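Side-chain contacts in RsfP (Uncultured bacterium, PDB 4GLJ), which probably cleaves methylthioadenosine with phosphate, releasing adenine and methylthioribose 1-phosphate, and also binds the dye rhodamine B: residues A17-S22 / Y83-L88; I49-L54 / T58-T63; S35-I38 / G43-S46. All blocks are in the same frame, centred on the assembly; numbering follows the deposited sequence.

Contact 1: residues A17-S22 / Y83-L88; sequences AIIGGS and YALKTL. With RHB (N-[9-(2-carboxyphenyl)-6-(diethylamino)-3H-xanthen-3-ylidene]-N-ethylethanaminium), chain B; PO4 (phosphate ion), chain D.
Ala17 and Leu85 mark the nearest approach of strand 16-20 to helix 78-87, their CA atoms 7.3 Å apart. The backbones then separate: the chain runs on from Ala17 to Ser22 away from the helix, so the later residues leave it behind. Only side chains join the two segments, and everything that touches is apolar and buried. Leu85 does the work from the helix. Its CG stands opposite the carbonyl carbon (chi1 -69°), which sends both methyls down onto the strand. CD2 meets Ala17 CB at 3.9 Å, and CD1, also against that methyl, reaches Ile19 CD1 at 3.9 Å. Ile19 stretches out to be met: with chi2 at 179° its CD1 lies at the end of an extended arm, and the two branched chains cross at a slant. Strand 57-63 and strand 92-101 flank strand 16-20 in the sheet, and Ala60 and Ile93 complete the floor under Leu85. This is helix-on-sheet packing in the phosphorylase superfamily fold, and the strand ends in the glycine-rich turn that in this family grips phosphate. Here a phosphate ion, probably from the crystallisation liquor, sits in that turn. Ser22 N donates to its O2 over 2.7 Å, nearly straight at 161°, while Ser22 OG is hydrogen-bonded to its O1 at 3.0 Å. Gly21 CA lies 3.1 Å from O2, and a CB on it would run into the same oxygen. Ser22 OG is also hydrogen-bonded to His69 NE2, and Ser22 CB approaches rhodamine C10 at 3.4 Å, placing this turn beside the dye.

Contact 2: residues I49-L54 / T58-T63; sequences IVLGEL and TVAFLT
Glu53 and Thr58 face each other at the turn end of a beta hairpin, their side chains lying alongside and pointing the same way. Going outward along Glu53 from CB, CG stands opposite the carbonyl carbon and comes to 3.6 Å from Thr58 OG1; a bend at chi2 (74°) turns the carboxylate toward Thr58. CD passes 3.5 Å from the same OG1, and at the tip OE2 accepts the hydroxyl's hydrogen over a short 2.5 Å, through its anti lone pair. Arg34 on the adjoining strand forms a salt bridge with that oxygen too, so OE2 is held by two donors. Were Glu53 an alanine, Thr58 OG1 would probably lose this acceptor and Arg34 would be likely to lose this carboxylate partner. Strands 49-54 and 57-63 are antiparallel, the axes of the short segments at 145°, the departure from 180° reflecting the twist of the hairpin. Val50 with Phe61 and Gly52 with Val59 are the hydrogen-bonded pairs; Leu51 with Ala60 and Glu53 with Thr58 are the non-hydrogen-bonded ones. Four backbone hydrogen bonds join the strands, among them Val59 N to Gly52 O at 2.8 Å. On the face carrying Leu51 and Ala60, the small Ala60 CB receives Leu51 CD2 at 3.7 Å and Ile49 CG2 at 3.9 Å. Ile49 sends its other branch, CG1, to Leu62 CD1 at 3.9 Å. Helix 78-87 covers this side through Ala84, Asn81 and Leu85, while Leu54 and Val59 meet Val257 of helix 237-263.

Contact 3: residues S35-I38 / G43-S46; sequences SVKI and GEPS
Ile38 and Pro45 meet where the chain doubles back after strand 33-36, and the touch is between a carbonyl and a ring: Ile38 O lies 3.3 Å from Pro45 CD and 3.9 Å from Pro45 CG. The backbones stay well apart, Ile38 and Glu44 being nearest with CA atoms 7.1 Å from each other. The side chain of Ile38 takes no part in the meeting with the ring. Its CG1 lies anti to the carbonyl carbon (chi1 -66°) and the chain runs on extended to CD1, entering the apolar layer made by Ile49, Ala84 and Leu88. Pro45 rests on Ala84 and Asn81 of helix 78-87, so both residues are seated on the same helix. Strands 33-36 and 49-54 pair antiparallel in the sheet, and residues 43-46 belong to the long irregular loop between them, a connection far wider than a tight beta turn. In Glu44, CG likewise sits beside the backbone N (chi1 -53°), and from there the chain is extended, carrying its carboxylate out toward Lys37. Lys37 starts out straight, with CG across from its backbone N, then bends sharply at chi3 (-89°) and again at chi4, folding its amine back. That amine forms its salt bridge with Asp48. Lys37 NZ and Glu44 OE2 are 4.4 Å apart, too far for a salt bridge, though near enough for the opposite charges to attract, probably weakly. The two chains touch loosely where Lys37 CD comes 4.2 Å from Glu44 OE2. Lys37 also touches a crystal neighbour, so its conformation should be read with caution. A water lies 2.6 Å from Ile38 O and 3.2 Å from Glu44 OE2, within reach of both.

The three contacts crowd one end of the mixed sheet: the centre of contact 1 lies about 8 Å from that of contact 2 and about 10 Å from that of contact 3, and the centres of contacts 2 and 3 are about 13 Å apart. Along the chain, contact 3 closes before contact 2 opens, and both are nested in the loop closed by contact 1. Strands 33-36, 49-54, 57-63 and 16-20 are successive neighbours in the sheet, joined by backbone hydrogen bonds such as Ile18 N to Ala60 O. Helix 78-87, one partner in contact 1, also packs on residues of contacts 2 and 3, uniting the hairpin and loop with the strand that leads to the phosphate-binding turn.

Contact 1: residues A17-S22 / Y83-L88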
loop_
_atom_site.group_PDB
_atom_site.type_symbol
_atom_site.label_atom_id
_atom_site.label_comp_id
_atom_site.label_asym_id
_atom_site.label_seq_id
_atom_site.Cartn_x
_atom_site.Cartn_y
_atom_site.Cartn_z
ATOM N N ALA A 17 -23.945 9.450 15.934
ATOM C CA ALA A 17 -22.650 9.388 16.602
ATOM C C ALA A 17 -21.703 10.397 16.052
ATOM O O ALA A 17 -21.698 10.704 14.855
ATOM C CB ALA A 17 -22.075 7.980 16.515
ATOM N N ILE A 18 -20.885 10.945 16.938
ATOM C CA ILE A 18 -19.831 11.824 16.533
ATOM C C ILE A 18 -18.508 11.089 16.854
ATOM O O ILE A 18 -18.299 10.637 18.008
ATOM C CB ILE A 18 -19.868 13.121 17.331
ATOM C CG1 ILE A 18 -21.271 13.794 17.253
ATOM C CG2 ILE A 18 -18.730 14.078 16.949
ATOM C CD1 ILE A 18 -21.671 14.138 15.809
ATOM N N ILE A 19 -17.608 11.020 15.850
ATOM C CA ILE A 19 -16.295 10.414 16.057
ATOM C C ILE A 19 -15.366 11.573 16.038
ATOM O O ILE A 19 -15.201 12.277 15.024
ATOM C CB ILE A 19 -15.891 9.348 14.982
ATOM C CG1 ILE A 19 -16.904 8.224 14.961
ATOM C CG2 ILE A 19 -14.438 8.882 15.283
ATOM C CD1 ILE A 19 -16.624 7.136 13.922
ATOM N N GLY A 20 -14.783 11.856 17.218
ATOM C CA GLY A 20 -13.971 13.030 17.380
ATOM C C GLY A 20 -12.470 12.787 17.149
ATOM O O GLY A 20 -11.890 11.906 17.844
ATOM N N GLY A 21 -11.857 13.610 16.270
ATOM C CA GLY A 21 -10.445 13.577 15.849
ATOM C C GLY A 21 -9.517 14.345 16.756
ATOM O O GLY A 21 -9.855 14.585 17.937
ATOM N N SER A 22 -8.377 14.735 16.209
ATOM C CA SER A 22 -7.393 15.462 16.985
ATOM C C SER A 22 -8.018 16.756 17.532
ATOM O O SER A 22 -8.641 17.501 16.777
ATOM C CB SER A 22 -6.183 15.781 16.139
ATOM O OG SER A 22 -5.489 14.591 15.812
ATOM N N TYR A 83 -18.108 -1.197 14.842
ATOM C CA TYR A 83 -18.987 -2.264 15.288
ATOM C C TYR A 83 -19.749 -1.810 16.568
ATOM O O TYR A 83 -20.982 -2.008 16.736
ATOM C CB TYR A 83 -18.216 -3.542 15.614
ATOM C CG TYR A 83 -19.115 -4.783 15.769
ATOM C CD1 TYR A 83 -19.379 -5.622 14.679
ATOM C CD2 TYR A 83 -19.724 -5.114 17.000
ATOM C CE1 TYR A 83 -20.203 -6.759 14.816
ATOM C CE2 TYR A 83 -20.552 -6.242 17.144
ATOM C CZ TYR A 83 -20.783 -7.051 16.034
ATOM O OH TYR A 83 -21.622 -8.144 16.131
ATOM N N ALA A 84 -19.015 -1.224 17.502
ATOM C CA ALA A 84 -19.636 -0.734 18.756
ATOM C C ALA A 84 -20.778 0.289 18.483
ATOM O O ALA A 84 -21.826 0.225 19.106
ATOM C CB ALA A 84 -18.547 -0.136 19.641
ATOM N N LEU A 85 -20.589 1.176 17.513
ATOM C CA LEU A 85 -21.572 2.234 17.246
ATOM C C LEU A 85 -22.769 1.552 16.585
ATOM O O LEU A 85 -23.908 1.866 16.906
ATOM C CB LEU A 85 -20.992 3.322 16.342
ATOM C CG LEU A 85 -19.898 4.186 16.986
ATOM C CD1 LEU A 85 -19.338 5.196 15.991
ATOM C CD2 LEU A 85 -20.427 4.927 18.240
ATOM N N LYS A 86 -22.504 0.614 15.665
ATOM C CA LYS A 86 -23.592 -0.257 15.193
ATOM C C LYS A 86 -24.430 -0.920 16.286
ATOM O O LYS A 86 -25.662 -0.906 16.194
ATOM C CB LYS A 86 -23.067 -1.334 14.206
ATOM C CG LYS A 86 -24.229 -2.053 13.541
ATOM C CD LYS A 86 -24.954 -1.054 12.590
ATOM C CE LYS A 86 -26.068 -1.852 11.869
ATOM N NZ LYS A 86 -26.746 -1.032 10.801
ATOM N N THR A 87 -23.814 -1.459 17.328
ATOM C CA THR A 87 -24.573 -2.086 18.387
ATOM C C THR A 87 -25.466 -1.085 19.133
ATOM O O THR A 87 -26.454 -1.482 19.763
ATOM C CB THR A 87 -23.713 -2.840 19.422
ATOM O OG1 THR A 87 -22.983 -1.904 20.233
ATOM C CG2 THR A 87 -22.778 -3.851 18.745
ATOM N N LEU A 88 -25.162 0.203 19.037
ATOM C CA LEU A 88 -26.000 1.212 19.748
ATOM C C LEU A 88 -27.185 1.627 18.867
ATOM O O LEU A 88 -28.038 2.396 19.279
ATOM C CB LEU A 88 -25.114 2.436 20.097
ATOM C CG LEU A 88 -24.060 2.197 21.201
ATOM C CD1 LEU A 88 -23.039 3.336 21.350
ATOM C CD2 LEU A 88 -24.814 1.988 22.520
HETATM O O2 RHB B . 1.285 17.355 19.423
HETATM C C26 RHB B . 2.216 17.900 18.800
HETATM C C19 RHB B . 2.200 17.972 17.308
HETATM C C14 RHB B . 1.131 17.647 16.474
HETATM C C15 RHB B . 1.301 17.799 15.104
HETATM C C16 RHB B . 2.482 18.247 14.545
HETATM C C17 RHB B . 3.535 18.556 15.369
HETATM C C18 RHB B . 3.375 18.423 16.741
HETATM C C9 RHB B . -0.228 17.150 16.858
HETATM C C8 RHB B . -0.991 16.424 15.798
HETATM C C13 RHB B . -0.468 16.207 14.532
HETATM C C12 RHB B . -1.180 15.526 13.541
HETATM C C11 RHB B . -2.429 15.017 13.817
HETATM N N1 RHB B . -3.201 14.372 12.825
HETATM C C35 RHB B . -2.979 15.215 11.634
HETATM C C36 RHB B . -3.075 16.657 12.106
HETATM C C22 RHB B . -3.015 12.920 12.538
HETATM C C23 RHB B . -3.953 12.083 13.423
HETATM C C10 RHB B . -2.952 15.270 15.078
HETATM C C7 RHB B . -2.244 15.945 16.065
HETATM O O1 RHB B . -2.805 16.137 17.302
HETATM C C1 RHB B . -2.185 16.800 18.328
HETATM C C2 RHB B . -0.910 17.330 18.180
HETATM C C6 RHB B . -2.865 16.921 19.530
HETATM C C5 RHB B . -2.294 17.569 20.607
HETATM C C4 RHB B . -1.019 18.104 20.479
HETATM C C3 RHB B . -0.330 17.986 19.269
HETATM N N2 RHB B . -3.032 17.682 21.800
HETATM C C24 RHB B . -3.255 16.372 22.445
HETATM C C25 RHB B . -4.515 16.456 23.284
HETATM C C33 RHB B . -2.387 18.640 22.722
HETATM C C34 RHB B . -3.445 19.215 23.644
HETATM O O3 RHB B . 3.173 18.438 19.391
HETATM P P PO4 D . -7.846 12.936 13.152
HETATM O O1 PO4 D . -6.375 13.157 13.351
HETATM O O2 PO4 D . -8.441 14.262 13.562
HETATM O O3 PO4 D . -7.998 12.614 11.712
HETATM O O4 PO4 D . -8.413 11.827 14.032
#

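Contact 2: residues I49-L54 / T58-T63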
loop_
_atom_site.group_PDB
_atom_site.type_symbol
_atom_site.label_atom_id
_atom_site.label_comp_id
_atom_site.label_asym_id
_atom_site.label_seq_id
_atom_site.Cartn_x
_atom_site.Cartn_y
_atom_site.Cartn_z
ATOM N N ILE A 49 -17.459 4.716 24.957
ATOM C CA ILE A 49 -18.317 5.617 24.247
ATOM C C ILE A 49 -19.150 6.455 25.241
ATOM O O ILE A 49 -19.739 5.921 26.213
ATOM C CB ILE A 49 -19.140 4.787 23.269
ATOM C CG1 ILE A 49 -18.194 4.331 22.137
ATOM C CG2 ILE A 49 -20.324 5.568 22.699
ATOM C CD1 ILE A 49 -18.660 3.044 21.533
ATOM N N VAL A 50 -19.109 7.775 25.060
ATOM C CA VAL A 50 -19.939 8.682 25.888
ATOM C C VAL A 50 -21.324 8.930 25.226
ATOM O O VAL A 50 -21.429 9.266 24.039
ATOM C CB VAL A 50 -19.278 10.048 26.188
ATOM C CG1 VAL A 50 -20.221 10.933 27.032
ATOM C CG2 VAL A 50 -17.986 9.898 26.992
ATOM N N LEU A 51 -22.374 8.703 25.993
ATOM C CA LEU A 51 -23.748 9.004 25.572
ATOM C C LEU A 51 -24.274 10.198 26.349
ATOM O O LEU A 51 -24.077 10.324 27.554
ATOM C CB LEU A 51 -24.687 7.804 25.741
ATOM C CG LEU A 51 -24.260 6.594 24.895
ATOM C CD1 LEU A 51 -24.821 5.333 25.522
ATOM C CD2 LEU A 51 -24.757 6.739 23.481
ATOM N N GLY A 52 -24.946 11.084 25.637
ATOM C CA GLY A 52 -25.520 12.241 26.287
ATOM C C GLY A 52 -26.548 12.814 25.344
ATOM O O GLY A 52 -26.674 12.334 24.203
ATOM N N GLU A 53 -27.270 13.824 25.828
ATOM C CA GLU A 53 -28.306 14.495 25.048
ATOM C C GLU A 53 -27.874 15.914 24.725
ATOM O O GLU A 53 -27.357 16.632 25.567
ATOM C CB GLU A 53 -29.677 14.475 25.763
ATOM C CG GLU A 53 -30.397 13.132 25.598
ATOM C CD GLU A 53 -29.772 12.031 26.470
ATOM O OE1 GLU A 53 -29.376 12.347 27.630
ATOM O OE2 GLU A 53 -29.684 10.862 25.994
ATOM N N LEU A 54 -28.067 16.264 23.460
ATOM C CA LEU A 54 -27.901 17.622 22.958
ATOM C C LEU A 54 -29.334 17.996 22.646
ATOM O O LEU A 54 -29.956 17.381 21.780
ATOM C CB LEU A 54 -27.000 17.534 21.690
ATOM C CG LEU A 54 -25.899 18.560 21.404
ATOM C CD1 LEU A 54 -25.082 18.889 22.660
ATOM C CD2 LEU A 54 -25.011 18.066 20.264
ATOM N N THR A 58 -30.332 12.091 21.850
ATOM C CA THR A 58 -29.235 11.241 22.330
ATOM C C THR A 58 -28.165 11.112 21.244
ATOM O O THR A 58 -28.484 10.795 20.091
ATOM C CB THR A 58 -29.772 9.842 22.719
ATOM O OG1 THR A 58 -30.673 10.007 23.814
ATOM C CG2 THR A 58 -28.655 8.897 23.146
ATOM N N VAL A 59 -26.912 11.393 21.600
ATOM C CA VAL A 59 -25.791 11.296 20.644
ATOM C C VAL A 59 -24.727 10.408 21.307
ATOM O O VAL A 59 -24.573 10.462 22.528
ATOM C CB VAL A 59 -25.214 12.696 20.439
ATOM C CG1 VAL A 59 -24.064 12.622 19.509
ATOM C CG2 VAL A 59 -26.268 13.636 19.839
ATOM N N ALA A 60 -24.035 9.573 20.520
ATOM C CA ALA A 60 -22.860 8.824 21.004
ATOM C C ALA A 60 -21.580 9.561 20.559
ATOM O O ALA A 60 -21.459 9.953 19.395
ATOM C CB ALA A 60 -22.877 7.412 20.421
ATOM N N PHE A 61 -20.635 9.747 21.471
ATOM C CA PHE A 61 -19.394 10.472 21.172
ATOM C C PHE A 61 -18.244 9.466 21.392
ATOM O O PHE A 61 -18.166 8.822 22.464
ATOM C CB PHE A 61 -19.144 11.707 22.076
ATOM C CG PHE A 61 -17.827 12.391 21.758
ATOM C CD1 PHE A 61 -17.689 13.154 20.577
ATOM C CD2 PHE A 61 -16.681 12.180 22.558
ATOM C CE1 PHE A 61 -16.455 13.737 20.237
ATOM C CE2 PHE A 61 -15.435 12.756 22.207
ATOM C CZ PHE A 61 -15.333 13.545 21.060
ATOM N N LEU A 62 -17.416 9.294 20.369
ATOM C CA LEU A 62 -16.278 8.330 20.462
ATOM C C LEU A 62 -15.010 9.157 20.119
ATOM O O LEU A 62 -14.967 9.804 19.077
ATOM C CB LEU A 62 -16.485 7.202 19.459
ATOM C CG LEU A 62 -15.327 6.182 19.342
ATOM C CD1 LEU A 62 -14.879 5.836 20.765
ATOM C CD2 LEU A 62 -15.840 4.925 18.663
ATOM N N THR A 63 -14.025 9.191 21.027
ATOM C CA THR A 63 -12.741 9.876 20.749
ATOM C C THR A 63 -11.912 8.926 19.990
ATOM O O THR A 63 -11.487 7.924 20.557
ATOM C CB THR A 63 -11.961 10.149 22.042
ATOM O OG1 THR A 63 -12.837 10.827 22.919
ATOM C CG2 THR A 63 -10.786 11.034 21.728
#

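Contact 3: residues S35-I38 / G43-S46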
loop_
_atom_site.group_PDB
_atom_site.type_symbol
_atom_site.label_atom_id
_atom_site.label_comp_id
_atom_site.label_asym_id
_atom_site.label_seq_id
_atom_site.Cartn_x
_atom_site.Cartn_y
_atom_site.Cartn_z
ATOM N N SER A 35 -20.967 6.837 30.396
ATOM C CA SER A 35 -20.016 6.112 29.550
ATOM C C SER A 35 -20.431 4.657 29.411
ATOM O O SER A 35 -20.890 4.056 30.380
ATOM C CB SER A 35 -18.631 6.149 30.167
ATOM O OG SER A 35 -18.059 7.419 30.002
ATOM N N VAL A 36 -20.257 4.074 28.231
ATOM C CA VAL A 36 -20.546 2.651 28.095
ATOM C C VAL A 36 -19.300 1.965 27.526
ATOM O O VAL A 36 -18.658 2.498 26.592
ATOM C CB VAL A 36 -21.830 2.358 27.272
ATOM C CG1 VAL A 36 -23.063 2.929 27.995
ATOM C CG2 VAL A 36 -21.722 2.935 25.877
ATOM N N LYS A 37 -18.924 0.846 28.144
ATOM C CA LYS A 37 -17.846 0.011 27.636
ATOM C C LYS A 37 -18.551 -1.048 26.815
ATOM O O LYS A 37 -19.447 -1.710 27.300
ATOM C CB LYS A 37 -17.045 -0.643 28.776
ATOM C CG LYS A 37 -15.653 -1.126 28.339
ATOM C CD LYS A 37 -14.915 -1.856 29.474
ATOM C CE LYS A 37 -14.091 -0.891 30.333
ATOM N NZ LYS A 37 -13.328 0.045 29.437
ATOM N N ILE A 38 -18.215 -1.137 25.543
ATOM C CA ILE A 38 -18.868 -2.080 24.645
ATOM C C ILE A 38 -17.799 -3.119 24.267
ATOM O O ILE A 38 -16.707 -2.731 23.863
ATOM C CB ILE A 38 -19.429 -1.337 23.425
ATOM C CG1 ILE A 38 -20.545 -0.389 23.878
ATOM C CG2 ILE A 38 -19.913 -2.336 22.377
ATOM C CD1 ILE A 38 -21.038 0.586 22.842
ATOM N N GLY A 43 -12.404 -6.627 19.514
ATOM C CA GLY A 43 -11.745 -6.098 20.681
ATOM C C GLY A 43 -12.389 -4.793 21.086
ATOM O O GLY A 43 -13.542 -4.518 20.710
ATOM N N GLU A 44 -11.639 -3.990 21.846
ATOM C CA GLU A 44 -12.202 -2.802 22.445
ATOM C C GLU A 44 -12.136 -1.611 21.514
ATOM O O GLU A 44 -11.148 -1.418 20.783
ATOM C CB GLU A 44 -11.456 -2.470 23.740
ATOM C CG GLU A 44 -11.403 -3.645 24.701
ATOM C CD GLU A 44 -11.023 -3.214 26.120
ATOM O OE1 GLU A 44 -9.864 -2.745 26.278
ATOM O OE2 GLU A 44 -11.873 -3.341 27.049
ATOM N N PRO A 45 -13.187 -0.755 21.555
ATOM C CA PRO A 45 -13.120 0.531 20.863
ATOM C C PRO A 45 -12.016 1.389 21.453
ATOM O O PRO A 45 -11.478 0.999 22.514
ATOM C CB PRO A 45 -14.467 1.201 21.179
ATOM C CG PRO A 45 -15.328 0.057 21.577
ATOM C CD PRO A 45 -14.445 -0.938 22.281
ATOM N N SER A 46 -11.736 2.537 20.806
ATOM C CA SER A 46 -10.652 3.403 21.199
ATOM C C SER A 46 -10.793 3.882 22.645
ATOM O O SER A 46 -9.793 4.054 23.302
ATOM C CB SER A 46 -10.604 4.610 20.339
ATOM O OG SER A 46 -10.310 4.344 19.008
HETATM O O HOH W 1 -14.566 -2.635 25.374
#